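Local coordinates for protein polyphosphate kinase (PDB 2O8R) that probably catalyses the reversible transfer of the terminal phosphate of ATP to a chain of inorganic polyphosphate, at residues A[189-194]-A[303-308]; A[233-238]-A[266-271]; A[444-449]-A[489-494]. The protein carries 3 engineered substitutions. One frame throughout, in Å; residues are numbered along the deposited sequence.

Contact 1: A[189-194]-A[303-308]; sequences LPRFVE and LQDLAM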
loop_
_atom_site.group_PDB
_atom_site.type_symbol
_atom_site.label_atom_id
_atom_site.label_comp_id
_atom_site.label_asym_id
_atom_site.label_seq_id
_atom_site.Cartn_x
_atom_site.Cartn_y
_atom_site.Cartn_z
ATOM N N LEU A 189 -2.076 2.209 15.801
ATOM C CA LEU A 189 -3.412 2.529 16.292
ATOM C C LEU A 189 -3.941 3.778 15.588
ATOM O O LEU A 189 -3.169 4.535 15.005
ATOM C CB LEU A 189 -3.360 2.765 17.800
ATOM C CG LEU A 189 -3.223 1.565 18.734
ATOM C CD1 LEU A 189 -3.500 2.027 20.140
ATOM C CD2 LEU A 189 -4.191 0.480 18.344
ATOM N N PRO A 190 -5.260 3.999 15.621
ATOM C CA PRO A 190 -5.740 5.224 15.013
ATOM C C PRO A 190 -5.492 6.439 15.909
ATOM O O PRO A 190 -5.397 6.303 17.138
ATOM C CB PRO A 190 -7.239 4.974 14.882
ATOM C CG PRO A 190 -7.559 4.075 15.992
ATOM C CD PRO A 190 -6.358 3.200 16.187
ATOM N N ARG A 191 -5.387 7.613 15.287
ATOM C CA ARG A 191 -5.213 8.867 16.012
ATOM C C ARG A 191 -6.445 9.103 16.859
ATOM O O ARG A 191 -6.345 9.557 18.003
ATOM C CB ARG A 191 -5.036 10.029 15.033
ATOM C CG ARG A 191 -4.749 11.369 15.681
ATOM C CD ARG A 191 -3.449 11.362 16.489
ATOM N NE ARG A 191 -3.295 12.588 17.276
ATOM C CZ ARG A 191 -2.773 13.724 16.815
ATOM N NH1 ARG A 191 -2.338 13.826 15.564
ATOM N NH2 ARG A 191 -2.672 14.767 17.612
ATOM N N PHE A 192 -7.604 8.770 16.285
ATOM C CA PHE A 192 -8.887 8.937 16.954
ATOM C C PHE A 192 -9.495 7.597 17.331
ATOM O O PHE A 192 -9.616 6.708 16.494
ATOM C CB PHE A 192 -9.824 9.761 16.086
ATOM C CG PHE A 192 -9.248 11.085 15.701
ATOM C CD1 PHE A 192 -9.131 12.099 16.646
ATOM C CD2 PHE A 192 -8.780 11.304 14.414
ATOM C CE1 PHE A 192 -8.579 13.321 16.307
ATOM C CE2 PHE A 192 -8.229 12.520 14.068
ATOM C CZ PHE A 192 -8.126 13.530 15.017
ATOM N N VAL A 193 -9.837 7.466 18.612
ATOM C CA VAL A 193 -10.317 6.216 19.183
ATOM C C VAL A 193 -11.782 6.411 19.558
ATOM O O VAL A 193 -12.103 7.288 20.370
ATOM C CB VAL A 193 -9.470 5.814 20.427
ATOM C CG1 VAL A 193 -9.918 4.472 21.024
ATOM C CG2 VAL A 193 -8.017 5.728 20.049
ATOM N N GLU A 194 -12.664 5.626 18.931
ATOM C CA GLU A 194 -14.098 5.666 19.216
ATOM C C GLU A 194 -14.385 4.969 20.540
ATOM O O GLU A 194 -13.770 3.950 20.853
ATOM C CB GLU A 194 -14.886 4.992 18.099
ATOM C CG GLU A 194 -16.408 5.268 18.117
ATOM C CD GLU A 194 -17.210 4.345 17.183
ATOM O OE1 GLU A 194 -16.680 3.299 16.734
ATOM O OE2 GLU A 194 -18.386 4.665 16.910
ATOM N N LEU A 303 -2.114 17.980 13.213
ATOM C CA LEU A 303 -3.543 17.927 12.995
ATOM C C LEU A 303 -3.958 17.619 11.560
ATOM O O LEU A 303 -5.132 17.723 11.228
ATOM C CB LEU A 303 -4.200 19.203 13.487
ATOM C CG LEU A 303 -4.317 19.264 15.001
ATOM C CD1 LEU A 303 -4.841 20.630 15.390
ATOM C CD2 LEU A 303 -5.247 18.178 15.493
ATOM N N GLN A 304 -3.009 17.224 10.716
ATOM C CA GLN A 304 -3.352 16.774 9.378
ATOM C C GLN A 304 -4.052 15.435 9.492
ATOM O O GLN A 304 -4.708 14.989 8.545
ATOM C CB GLN A 304 -2.122 16.657 8.483
ATOM C CG GLN A 304 -0.907 15.992 9.130
ATOM C CD GLN A 304 0.038 17.026 9.694
ATOM O OE1 GLN A 304 -0.325 17.788 10.583
ATOM N NE2 GLN A 304 1.248 17.083 9.158
ATOM N N ASP A 305 -3.915 14.814 10.668
ATOM C CA ASP A 305 -4.630 13.585 11.014
ATOM C C ASP A 305 -6.126 13.809 11.156
ATOM O O ASP A 305 -6.867 12.842 11.320
ATOM C CB ASP A 305 -4.118 12.979 12.324
ATOM C CG ASP A 305 -2.664 12.546 12.254
ATOM O OD1 ASP A 305 -2.114 12.443 11.136
ATOM O OD2 ASP A 305 -2.072 12.305 13.328
ATOM N N LEU A 306 -6.574 15.066 11.109
ATOM C CA LEU A 306 -8.013 15.343 11.127
ATOM C C LEU A 306 -8.716 14.682 9.944
ATOM O O LEU A 306 -9.895 14.353 10.018
ATOM C CB LEU A 306 -8.313 16.844 11.190
ATOM C CG LEU A 306 -8.090 17.536 12.551
ATOM C CD1 LEU A 306 -8.637 18.940 12.525
ATOM C CD2 LEU A 306 -8.713 16.777 13.716
ATOM N N ALA A 307 -7.969 14.454 8.869
ATOM C CA ALA A 307 -8.472 13.746 7.697
ATOM C C ALA A 307 -8.909 12.328 8.045
ATOM O O ALA A 307 -9.633 11.697 7.278
ATOM C CB ALA A 307 -7.408 13.715 6.602
HETATM N N MSE A 308 -8.467 11.843 9.203
HETATM C CA MSE A 308 -8.782 10.500 9.682
HETATM C C MSE A 308 -9.914 10.483 10.698
HETATM O O MSE A 308 -10.262 9.424 11.221
HETATM C CB MSE A 308 -7.545 9.846 10.327
HETATM C CG MSE A 308 -6.452 9.421 9.350
HETATM SE SE MSE A 308 -7.128 8.302 7.888
HETATM C CE MSE A 308 -7.629 6.687 8.863
HETATM O O HOH W 1 -8.362 8.198 13.195
#
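R191 meets D305 through a buried salt bridge, beside which F192 packs on L306. The R191 side chain leaves with CG opposite the main-chain nitrogen (chi1 -176°), and its bend at chi2 (61°) lays the guanidinium beside D305. There NH1 of R191 donates to OD2 of D305 over 2.7 Å, with 149° at the hydrogen. The carboxylate oxygen lies in the guanidinium plane, yet the two flat groups stand almost perpendicular, and the donor arrives on the anti side of OD2, well out of the carboxylate plane. Arginine suits this buried spot because its separate N-H groups can serve several acceptors: NH2 turns to E210 and to the carbonyl of V301, so two acids share the positive charge. Residues 303-308 are a 3-10 segment of the PPK middle domain, laid against the edge strand 192-195 of a three-stranded mixed sheet. Close packing continues along F192, whose ring carries CG of R191 over the centre of one face, 4.0 Å above its plane. Its CZ meets CD2 of L306 at 3.5 Å, while the carbonyl oxygen of D305 lies at the ring edge and also accepts from N of M308. F208 meets the same ring edge-to-face, and L306 extends the apolar cluster to L42, Y98 and F102 of two helices. Toward M308 the fit is looser. CD2 of F192 comes no nearer than 4.0 Å to C of M308, and a water bridges N of F192 and O of M308. The selenomethionine side chain leads away from F192, and M308 packs on D411 of the second subunit.

Contact 2: A[233-238]-A[266-271]; sequences KVSRDA and PTRFMY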
loop_
_atom_site.group_PDB
_atom_site.type_symbol
_atom_site.label_atom_id
_atom_site.label_comp_id
_atom_site.label_asym_id
_atom_site.label_seq_id
_atom_site.Cartn_x
_atom_site.Cartn_y
_atom_site.Cartn_z
ATOM N N LYS A 233 6.387 17.811 18.314
ATOM C CA LYS A 233 6.486 17.396 16.923
ATOM C C LYS A 233 7.700 18.096 16.324
ATOM O O LYS A 233 7.927 19.283 16.571
ATOM C CB LYS A 233 5.216 17.811 16.184
ATOM C CG LYS A 233 5.266 17.739 14.661
ATOM C CD LYS A 233 3.973 18.299 14.073
ATOM C CE LYS A 233 4.118 18.665 12.611
ATOM N NZ LYS A 233 4.204 17.468 11.735
ATOM N N VAL A 234 8.490 17.368 15.549
ATOM C CA VAL A 234 9.592 17.984 14.829
ATOM C C VAL A 234 9.420 17.709 13.348
ATOM O O VAL A 234 9.088 16.596 12.970
ATOM C CB VAL A 234 10.979 17.495 15.363
ATOM C CG1 VAL A 234 11.022 15.991 15.498
ATOM C CG2 VAL A 234 12.122 17.983 14.494
ATOM N N SER A 235 9.580 18.733 12.513
ATOM C CA SER A 235 9.741 18.511 11.074
ATOM C C SER A 235 11.222 18.621 10.788
ATOM O O SER A 235 11.884 19.511 11.324
ATOM C CB SER A 235 9.000 19.562 10.247
ATOM O OG SER A 235 7.684 19.786 10.715
ATOM N N ARG A 236 11.751 17.725 9.962
ATOM C CA ARG A 236 13.140 17.865 9.503
ATOM C C ARG A 236 13.306 17.588 8.009
ATOM O O ARG A 236 12.397 17.040 7.377
ATOM C CB ARG A 236 14.102 17.019 10.343
ATOM C CG ARG A 236 13.704 15.573 10.550
ATOM C CD ARG A 236 14.732 14.883 11.417
ATOM N NE ARG A 236 14.950 15.613 12.659
ATOM C CZ ARG A 236 14.838 15.073 13.866
ATOM N NH1 ARG A 236 14.530 13.797 13.984
ATOM N NH2 ARG A 236 15.047 15.800 14.953
ATOM N N ASP A 237 14.458 17.994 7.458
ATOM C CA ASP A 237 14.780 17.835 6.024
ATOM C C ASP A 237 14.803 16.368 5.564
ATOM O O ASP A 237 14.407 16.064 4.435
ATOM C CB ASP A 237 16.102 18.538 5.675
ATOM C CG ASP A 237 17.323 17.865 6.309
ATOM O OD1 ASP A 237 17.237 17.415 7.472
ATOM O OD2 ASP A 237 18.378 17.788 5.642
ATOM N N ALA A 238 15.276 15.484 6.448
ATOM C CA ALA A 238 15.164 14.025 6.313
ATOM C C ALA A 238 15.409 13.368 7.680
ATOM O O ALA A 238 16.042 13.960 8.544
ATOM C CB ALA A 238 16.147 13.496 5.278
ATOM N N PRO A 266 16.459 19.867 11.513
ATOM C CA PRO A 266 15.168 20.198 12.118
ATOM C C PRO A 266 14.679 21.568 11.668
ATOM O O PRO A 266 15.080 22.571 12.253
ATOM C CB PRO A 266 15.477 20.227 13.625
ATOM C CG PRO A 266 16.670 19.369 13.782
ATOM C CD PRO A 266 17.476 19.515 12.519
ATOM N N THR A 267 13.822 21.610 10.645
ATOM C CA THR A 267 13.266 22.881 10.139
ATOM C C THR A 267 12.270 23.490 11.121
ATOM O O THR A 267 12.102 24.713 11.194
ATOM C CB THR A 267 12.504 22.714 8.808
ATOM O OG1 THR A 267 11.169 22.278 9.086
ATOM C CG2 THR A 267 13.192 21.720 7.887
ATOM N N ARG A 268 11.600 22.616 11.859
ATOM C CA ARG A 268 10.574 23.018 12.797
ATOM C C ARG A 268 10.682 22.156 14.051
ATOM O O ARG A 268 11.002 20.967 13.966
ATOM C CB ARG A 268 9.203 22.841 12.136
ATOM C CG ARG A 268 8.038 23.453 12.875
ATOM C CD ARG A 268 6.861 23.706 11.945
ATOM N NE ARG A 268 6.203 22.483 11.492
ATOM C CZ ARG A 268 5.114 22.464 10.727
ATOM N NH1 ARG A 268 4.567 23.600 10.322
ATOM N NH2 ARG A 268 4.568 21.314 10.366
ATOM N N PHE A 269 10.459 22.768 15.210
ATOM C CA PHE A 269 10.183 22.017 16.431
ATOM C C PHE A 269 8.996 22.653 17.139
ATOM O O PHE A 269 9.102 23.725 17.719
ATOM C CB PHE A 269 11.398 21.937 17.355
ATOM C CG PHE A 269 11.167 21.086 18.578
ATOM C CD1 PHE A 269 11.437 19.727 18.548
ATOM C CD2 PHE A 269 10.659 21.642 19.753
ATOM C CE1 PHE A 269 11.214 18.937 19.669
ATOM C CE2 PHE A 269 10.434 20.864 20.870
ATOM C CZ PHE A 269 10.708 19.506 20.831
HETATM N N MSE A 270 7.866 21.970 17.095
HETATM C CA MSE A 270 6.599 22.540 17.510
HETATM C C MSE A 270 6.140 21.859 18.788
HETATM O O MSE A 270 6.281 20.645 18.931
HETATM C CB MSE A 270 5.597 22.325 16.383
HETATM C CG MSE A 270 4.213 22.890 16.578
HETATM SE SE MSE A 270 3.161 22.140 15.131
HETATM C CE MSE A 270 1.349 22.657 15.652
ATOM N N TYR A 271 5.601 22.634 19.722
ATOM C CA TYR A 271 5.214 22.080 21.016
ATOM C C TYR A 271 4.062 22.839 21.638
ATOM O O TYR A 271 3.855 24.018 21.348
ATOM C CB TYR A 271 6.400 22.064 21.984
ATOM C CG TYR A 271 6.981 23.429 22.265
ATOM C CD1 TYR A 271 6.560 24.169 23.362
ATOM C CD2 TYR A 271 7.955 23.979 21.434
ATOM C CE1 TYR A 271 7.085 25.418 23.627
ATOM C CE2 TYR A 271 8.484 25.233 21.683
ATOM C CZ TYR A 271 8.046 25.949 22.783
ATOM O OH TYR A 271 8.569 27.197 23.044
#
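A classic beta bulge sets two residues, T267 and R268, against the single residue S235 at the end of the antiparallel pairing of strands 225-235 and 268-272. Further along, the register is normal: V234 and F269 form a non-hydrogen-bonded pair, and K233 and M270 a hydrogen-bonded one, in which N of M270 donates to O of K233 at 2.7 Å and N of K233 to O of M270 at 2.9 Å. Both donors come nearly along the C=O direction. At the bulge they meet the carbonyls off axis: N of S235 reaches O of R268 from 43° above the carbonyl plane, and N of R268 is tilted from that of S235.

The side chains sort by face. V234 and F269 share one, where CB of V234 lies 3.9 Å from CD1 of F269. CG2 of V234 also runs alongside the P266 ring, and the R236 guanidinium, whose edge reaches CG of P266, has CG1 of V234 over one face.

K233, S235, R268 and M270 share the other face, with SE of M270 4.1 Å from CD of K233. A turn at chi3 (70°) brings NE of R268 to OG of S235, a bond of 3.2 Å with the hydroxyl 29° out of the guanidinium plane. Serine's short side chain places OG within reach of NE, and OG also bonds to E50. NZ of K233 and NH2 of R268 are 4.1 Å apart, an approach made tolerable, it seems, by the salt bridge each forms with OE1 of E50, outside the two segments; Y53 adds a cation-pi partner for R268. Two buried cations thus meet around one carboxylate of helix 35-63, which probably screens their charges and ties this sheet to the helix that bears N48, a predicted ATP-binding residue.

Contact 3: A[444-449]-A[489-494]; sequences LILYHT and DVYRLF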
loop_
_atom_site.group_PDB
_atom_site.type_symbol
_atom_site.label_atom_id
_atom_site.label_comp_id
_atom_site.label_asym_id
_atom_site.label_seq_id
_atom_site.Cartn_x
_atom_site.Cartn_y
_atom_site.Cartn_z
ATOM N N LEU A 444 -0.260 8.561 -26.724
ATOM C CA LEU A 444 -0.227 8.486 -28.178
ATOM C C LEU A 444 -0.515 7.097 -28.663
ATOM O O LEU A 444 0.192 6.164 -28.307
ATOM C CB LEU A 444 1.145 8.895 -28.706
ATOM C CG LEU A 444 1.304 8.885 -30.221
ATOM C CD1 LEU A 444 0.418 9.939 -30.890
ATOM C CD2 LEU A 444 2.749 9.111 -30.570
ATOM N N ILE A 445 -1.550 6.965 -29.485
ATOM C CA ILE A 445 -1.862 5.690 -30.118
ATOM C C ILE A 445 -1.601 5.816 -31.612
ATOM O O ILE A 445 -2.185 6.677 -32.264
ATOM C CB ILE A 445 -3.315 5.273 -29.870
ATOM C CG1 ILE A 445 -3.562 5.075 -28.382
ATOM C CG2 ILE A 445 -3.608 3.979 -30.564
ATOM C CD1 ILE A 445 -4.980 5.317 -28.000
ATOM N N LEU A 446 -0.719 4.968 -32.148
ATOM C CA LEU A 446 -0.361 5.036 -33.570
ATOM C C LEU A 446 -0.898 3.848 -34.378
ATOM O O LEU A 446 -0.804 2.682 -33.966
ATOM C CB LEU A 446 1.155 5.172 -33.756
ATOM C CG LEU A 446 1.860 6.432 -33.236
ATOM C CD1 LEU A 446 3.363 6.244 -33.306
ATOM C CD2 LEU A 446 1.439 7.722 -33.965
ATOM N N TYR A 447 -1.470 4.163 -35.534
ATOM C CA TYR A 447 -1.975 3.151 -36.435
ATOM C C TYR A 447 -0.876 2.668 -37.363
ATOM O O TYR A 447 0.088 3.398 -37.609
ATOM C CB TYR A 447 -3.106 3.726 -37.266
ATOM C CG TYR A 447 -4.367 3.980 -36.478
ATOM C CD1 TYR A 447 -4.927 2.991 -35.680
ATOM C CD2 TYR A 447 -5.017 5.201 -36.558
ATOM C CE1 TYR A 447 -6.091 3.226 -34.966
ATOM C CE2 TYR A 447 -6.183 5.448 -35.853
ATOM C CZ TYR A 447 -6.716 4.465 -35.056
ATOM O OH TYR A 447 -7.877 4.733 -34.360
ATOM N N HIS A 448 -1.016 1.439 -37.861
ATOM C CA HIS A 448 -0.171 0.953 -38.948
ATOM C C HIS A 448 -0.450 1.810 -40.181
ATOM O O HIS A 448 -1.607 2.023 -40.553
ATOM C CB HIS A 448 -0.474 -0.506 -39.272
ATOM C CG HIS A 448 0.070 -1.483 -38.275
ATOM N ND1 HIS A 448 -0.741 -2.321 -37.537
ATOM C CD2 HIS A 448 1.342 -1.778 -37.914
ATOM C CE1 HIS A 448 0.008 -3.083 -36.758
ATOM N NE2 HIS A 448 1.275 -2.772 -36.968
ATOM N N THR A 449 0.616 2.325 -40.783
ATOM C CA THR A 449 0.533 3.161 -41.977
ATOM C C THR A 449 1.665 2.742 -42.908
ATOM O O THR A 449 2.706 2.303 -42.428
ATOM C CB THR A 449 0.700 4.656 -41.632
ATOM O OG1 THR A 449 1.896 4.843 -40.858
ATOM C CG2 THR A 449 -0.511 5.178 -40.858
ATOM N N ASP A 489 2.938 15.798 -34.228
ATOM C CA ASP A 489 3.755 16.574 -33.309
ATOM C C ASP A 489 4.072 15.765 -32.070
ATOM O O ASP A 489 5.219 15.745 -31.614
ATOM C CB ASP A 489 3.027 17.855 -32.934
ATOM C CG ASP A 489 3.197 18.944 -33.974
ATOM O OD1 ASP A 489 4.035 18.757 -34.879
ATOM O OD2 ASP A 489 2.511 19.992 -33.878
ATOM N N VAL A 490 3.046 15.091 -31.550
ATOM C CA VAL A 490 3.191 14.197 -30.416
ATOM C C VAL A 490 4.094 13.028 -30.819
ATOM O O VAL A 490 5.009 12.643 -30.069
ATOM C CB VAL A 490 1.818 13.694 -29.924
ATOM C CG1 VAL A 490 1.978 12.591 -28.893
ATOM C CG2 VAL A 490 1.008 14.838 -29.333
ATOM N N TYR A 491 3.845 12.492 -32.015
ATOM C CA TYR A 491 4.695 11.464 -32.596
ATOM C C TYR A 491 6.163 11.869 -32.540
ATOM O O TYR A 491 7.016 11.133 -32.033
ATOM C CB TYR A 491 4.301 11.212 -34.047
ATOM C CG TYR A 491 5.346 10.440 -34.812
ATOM C CD1 TYR A 491 5.433 9.062 -34.689
ATOM C CD2 TYR A 491 6.250 11.085 -35.652
ATOM C CE1 TYR A 491 6.389 8.344 -35.367
ATOM C CE2 TYR A 491 7.208 10.373 -36.335
ATOM C CZ TYR A 491 7.270 8.998 -36.188
ATOM O OH TYR A 491 8.223 8.264 -36.859
ATOM N N ARG A 492 6.433 13.053 -33.073
ATOM C CA ARG A 492 7.768 13.608 -33.130
ATOM C C ARG A 492 8.328 13.865 -31.745
ATOM O O ARG A 492 9.507 13.607 -31.501
ATOM C CB ARG A 492 7.767 14.904 -33.943
ATOM C CG ARG A 492 9.120 15.544 -34.056
ATOM C CD ARG A 492 9.070 16.845 -34.826
ATOM N NE ARG A 492 9.368 16.664 -36.242
ATOM C CZ ARG A 492 8.559 17.025 -37.228
ATOM N NH1 ARG A 492 7.395 17.603 -36.962
ATOM N NH2 ARG A 492 8.918 16.811 -38.482
ATOM N N LEU A 493 7.484 14.363 -30.842
ATOM C CA LEU A 493 7.902 14.611 -29.458
ATOM C C LEU A 493 8.463 13.345 -28.810
ATOM O O LEU A 493 9.548 13.375 -28.219
ATOM C CB LEU A 493 6.758 15.167 -28.619
ATOM C CG LEU A 493 7.017 15.384 -27.121
ATOM C CD1 LEU A 493 8.216 16.293 -26.862
ATOM C CD2 LEU A 493 5.751 15.910 -26.414
ATOM N N PHE A 494 7.744 12.232 -28.939
ATOM C CA PHE A 494 8.182 11.019 -28.271
ATOM C C PHE A 494 9.468 10.458 -28.858
ATOM O O PHE A 494 10.262 9.848 -28.148
ATOM C CB PHE A 494 7.101 9.962 -28.279
ATOM C CG PHE A 494 6.066 10.134 -27.204
ATOM C CD1 PHE A 494 6.369 9.857 -25.885
ATOM C CD2 PHE A 494 4.775 10.542 -27.518
ATOM C CE1 PHE A 494 5.413 9.985 -24.889
ATOM C CE2 PHE A 494 3.806 10.681 -26.523
ATOM C CZ PHE A 494 4.125 10.403 -25.207
#
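L444 lies across one turn of helix 489-494, and its side chain touches V490, Y491 and F494. A fully staggered first torsion (chi1 -179°), with CG on the far side of CB from the backbone nitrogen, carries its two methyls toward the helix. CD1 of L444 is 3.7 Å from CG1 of V490, the two side chains interdigitating from opposing sides. CD2 turns to the helix backbone instead, resting 3.7 Å from CA of Y491. Behind them CB of L444 sits between V490 and F494, 3.8 Å from CG1 of V490 and 3.9 Å from CE2 of F494, whose ring it meets obliquely. V490 and F494 lie one turn apart, joined by the bond from N of F494 to O of V490, so leucine fits against both residues at once. F494 also meets F403, their planes at about 45°, which extends the apolar layer to strand 399-404, two strands away in the same sheet.

L446, two residues on along the strand, returns to the same side and is set square to Y491. Its CD1 comes in at the edge of the tyrosine ring, in its plane, 3.8 Å from CD1 of Y491. Y491 also touches P455 in a nearby loop.

Strand segment 444-447 and helix segment 489-494 run 106° apart, their axes 9.4 Å at closest approach, as a helix laid across one face of a beta sheet. I445 points to the other face, against M337, L360 and A364 of two helices, giving the sheet of this phospholipase D-like domain helices on both sides. No hydrogen bond joins the two segments; the helix has directed bonds to other parts, such as those of the D489 carboxylate to the backbone of S507, R508 and L509, but at this interface cohesion comes from burying aliphatic and aromatic carbon, which implies that fit of shape matters most here.

In the fold
Contacts 1 and 2 belong to the same PPK middle domain: contact 2 is nested along the chain inside the loop that contact 1 closes, and their centres lie 20 Å apart. They use different sheets, the three-stranded one with strand 192-195 and the six-stranded one with strands 225-235 and 268-272, but both pack against helix 35-63, and Q304 of the first approaches K233 of the second. Contact 3 follows later in the chain, in the phospholipase D-like C-terminal domain 1, its centre 48 Å from either and across the chain's centre. Two domains are thus sampled, while the predicted ATP and magnesium residues lie in the N-terminal and C-terminal domains.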